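Local coordinates for fuculose-1-phosphate aldolase (Thermus thermophilus, PDB 2FK5), which is a class II aldolase protein of the aldolase and adducin family, with an AraD-like alpha/beta fold, at residues Pro58-Ile63 with Val77-Gly82. Residues are numbered along the deposited sequence; the frame is centred on the assembly and turned at random.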
loop_
_atom_site.group_PDB
_atom_site.type_symbol
_atom_site.label_atom_id
_atom_site.label_comp_id
_atom_site.label_asym_id
_atom_site.label_seq_id
_atom_site.Cartn_x
_atom_site.Cartn_y
_atom_site.Cartn_z
ATOM N N PRO A 58 26.631 17.126 -13.723
ATOM C CA PRO A 58 27.257 18.426 -13.465
ATOM C C PRO A 58 26.498 19.521 -14.202
ATOM O O PRO A 58 25.819 19.241 -15.186
ATOM C CB PRO A 58 28.676 18.229 -14.000
ATOM C CG PRO A 58 28.451 17.349 -15.200
ATOM C CD PRO A 58 27.388 16.351 -14.724
ATOM N N LEU A 59 26.589 20.759 -13.722
ATOM C CA LEU A 59 25.913 21.866 -14.394
ATOM C C LEU A 59 26.673 22.189 -15.675
ATOM O O LEU A 59 26.100 22.681 -16.649
ATOM C CB LEU A 59 25.854 23.107 -13.497
ATOM C CG LEU A 59 24.964 23.015 -12.253
ATOM C CD1 LEU A 59 24.837 24.387 -11.602
ATOM C CD2 LEU A 59 23.593 22.498 -12.647
ATOM N N GLU A 60 27.972 21.909 -15.664
ATOM C CA GLU A 60 28.815 22.151 -16.832
ATOM C C GLU A 60 29.524 20.860 -17.202
ATOM O O GLU A 60 30.200 20.248 -16.377
ATOM C CB GLU A 60 29.851 23.246 -16.548
ATOM C CG GLU A 60 29.260 24.622 -16.290
ATOM C CD GLU A 60 28.287 25.061 -17.375
ATOM O OE1 GLU A 60 28.590 24.866 -18.571
ATOM O OE2 GLU A 60 27.221 25.610 -17.030
ATOM N N GLY A 61 29.368 20.449 -18.449
ATOM C CA GLY A 61 29.992 19.222 -18.894
ATOM C C GLY A 61 28.959 18.305 -19.519
ATOM O O GLY A 61 27.777 18.651 -19.586
ATOM N N PRO A 62 29.377 17.119 -19.987
ATOM C CA PRO A 62 28.474 16.151 -20.616
ATOM C C PRO A 62 27.441 15.589 -19.648
ATOM O O PRO A 62 27.760 15.283 -18.496
ATOM C CB PRO A 62 29.426 15.055 -21.107
ATOM C CG PRO A 62 30.747 15.766 -21.254
ATOM C CD PRO A 62 30.771 16.647 -20.043
ATOM N N ILE A 63 26.201 15.465 -20.103
ATOM C CA ILE A 63 25.171 14.879 -19.257
ATOM C C ILE A 63 25.397 13.375 -19.364
ATOM O O ILE A 63 25.306 12.807 -20.449
ATOM C CB ILE A 63 23.746 15.218 -19.745
ATOM C CG1 ILE A 63 23.472 16.710 -19.546
ATOM C CG2 ILE A 63 22.716 14.387 -18.971
ATOM C CD1 ILE A 63 22.090 17.139 -19.970
ATOM N N VAL A 77 17.338 24.786 -14.934
ATOM C CA VAL A 77 16.665 25.371 -13.776
ATOM C C VAL A 77 17.676 25.647 -12.668
ATOM O O VAL A 77 17.632 26.685 -12.017
ATOM C CB VAL A 77 15.569 24.421 -13.203
ATOM C CG1 VAL A 77 15.032 24.979 -11.902
ATOM C CG2 VAL A 77 14.442 24.252 -14.204
ATOM N N TYR A 78 18.586 24.710 -12.440
ATOM C CA TYR A 78 19.578 24.904 -11.394
ATOM C C TYR A 78 20.574 25.995 -11.785
ATOM O O TYR A 78 21.047 26.739 -10.933
ATOM C CB TYR A 78 20.304 23.597 -11.104
ATOM C CG TYR A 78 19.431 22.599 -10.379
ATOM C CD1 TYR A 78 19.305 21.294 -10.842
ATOM C CD2 TYR A 78 18.732 22.966 -9.230
ATOM C CE1 TYR A 78 18.494 20.366 -10.173
ATOM C CE2 TYR A 78 17.918 22.049 -8.553
ATOM C CZ TYR A 78 17.807 20.753 -9.036
ATOM O OH TYR A 78 16.996 19.843 -8.390
ATOM N N ARG A 79 20.877 26.083 -13.075
ATOM C CA ARG A 79 21.799 27.106 -13.566
ATOM C C ARG A 79 21.217 28.503 -13.361
ATOM O O ARG A 79 21.869 29.379 -12.803
ATOM C CB ARG A 79 22.070 26.921 -15.059
ATOM C CG ARG A 79 23.005 25.788 -15.445
ATOM C CD ARG A 79 23.013 25.638 -16.965
ATOM N NE ARG A 79 24.056 24.743 -17.460
ATOM C CZ ARG A 79 24.206 24.416 -18.740
ATOM N NH1 ARG A 79 23.375 24.904 -19.652
ATOM N NH2 ARG A 79 25.198 23.618 -19.115
ATOM N N ARG A 80 19.977 28.694 -13.800
ATOM C CA ARG A 80 19.316 29.993 -13.728
ATOM C C ARG A 80 18.540 30.375 -12.478
ATOM O O ARG A 80 18.181 31.539 -12.322
ATOM C CB ARG A 80 18.394 30.149 -14.940
ATOM C CG ARG A 80 19.134 30.141 -16.257
ATOM C CD ARG A 80 18.190 30.015 -17.439
ATOM N NE ARG A 80 18.931 29.985 -18.694
ATOM C CZ ARG A 80 19.211 31.060 -19.422
ATOM N NH1 ARG A 80 18.801 32.257 -19.022
ATOM N NH2 ARG A 80 19.920 30.941 -20.540
ATOM N N THR A 81 18.273 29.426 -11.587
ATOM C CA THR A 81 17.510 29.749 -10.386
ATOM C C THR A 81 18.209 29.251 -9.129
ATOM O O THR A 81 19.247 28.603 -9.202
ATOM C CB THR A 81 16.110 29.102 -10.415
ATOM O OG1 THR A 81 16.243 27.698 -10.172
ATOM C CG2 THR A 81 15.442 29.305 -11.774
ATOM N N GLY A 82 17.617 29.555 -7.978
ATOM C CA GLY A 82 18.175 29.112 -6.714
ATOM C C GLY A 82 17.514 27.823 -6.255
ATOM O O GLY A 82 17.596 27.447 -5.087
#
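The guanidinium of Arg-79 grips a single backbone oxygen side-on, at its NE/NH2 edge: the carbonyl of Leu-59. NH2 gives the shorter hydrogen bond, 2.8 Å to Leu-59 O and almost in line with the C=O bond (170° at the oxygen). NE of Arg-79 adds a second, 3.0 Å to the same O, its donor tilted 24° from the carbonyl plane. Leu-59 O lies close to the guanidinium plane, and the pair of bonds limits rotation of the group. Arg-79 gets there with a chain extended from CG to NE.

Charge reinforces the grip. Glu-60 bends back at chi2 and brings OE2 to 3.3 Å from Arg-79 NE, a salt bridge in which carboxylate and guanidinium planes are nearly parallel. OE2 also lies 3.2 Å from Leu-59 O; the guanidinium, hydrogen-bonded to one and salt-bridged to the other, probably offsets their mutual repulsion. NH1 of Arg-79 has a second salt-bridge partner, Glu-76 of the same helix.

The apolar part is small: CD2 of Leu-59 meets CB of Tyr-78 at 3.8 Å, the two side chains crossing at about a right angle, while the Tyr-78 hydroxyl is hydrogen-bonded to Ser-30 OG.

The contact ties the loop after strand 54-58, outermost in the sheet of this chain, to the last turn of helix 71-80. Strand 28-32 touches Leu-59 and Tyr-78 through Arg-32, helix 130-142 packs against Val-77, and Ser-135 of the second subunit hydrogen-bonds Glu-60 O.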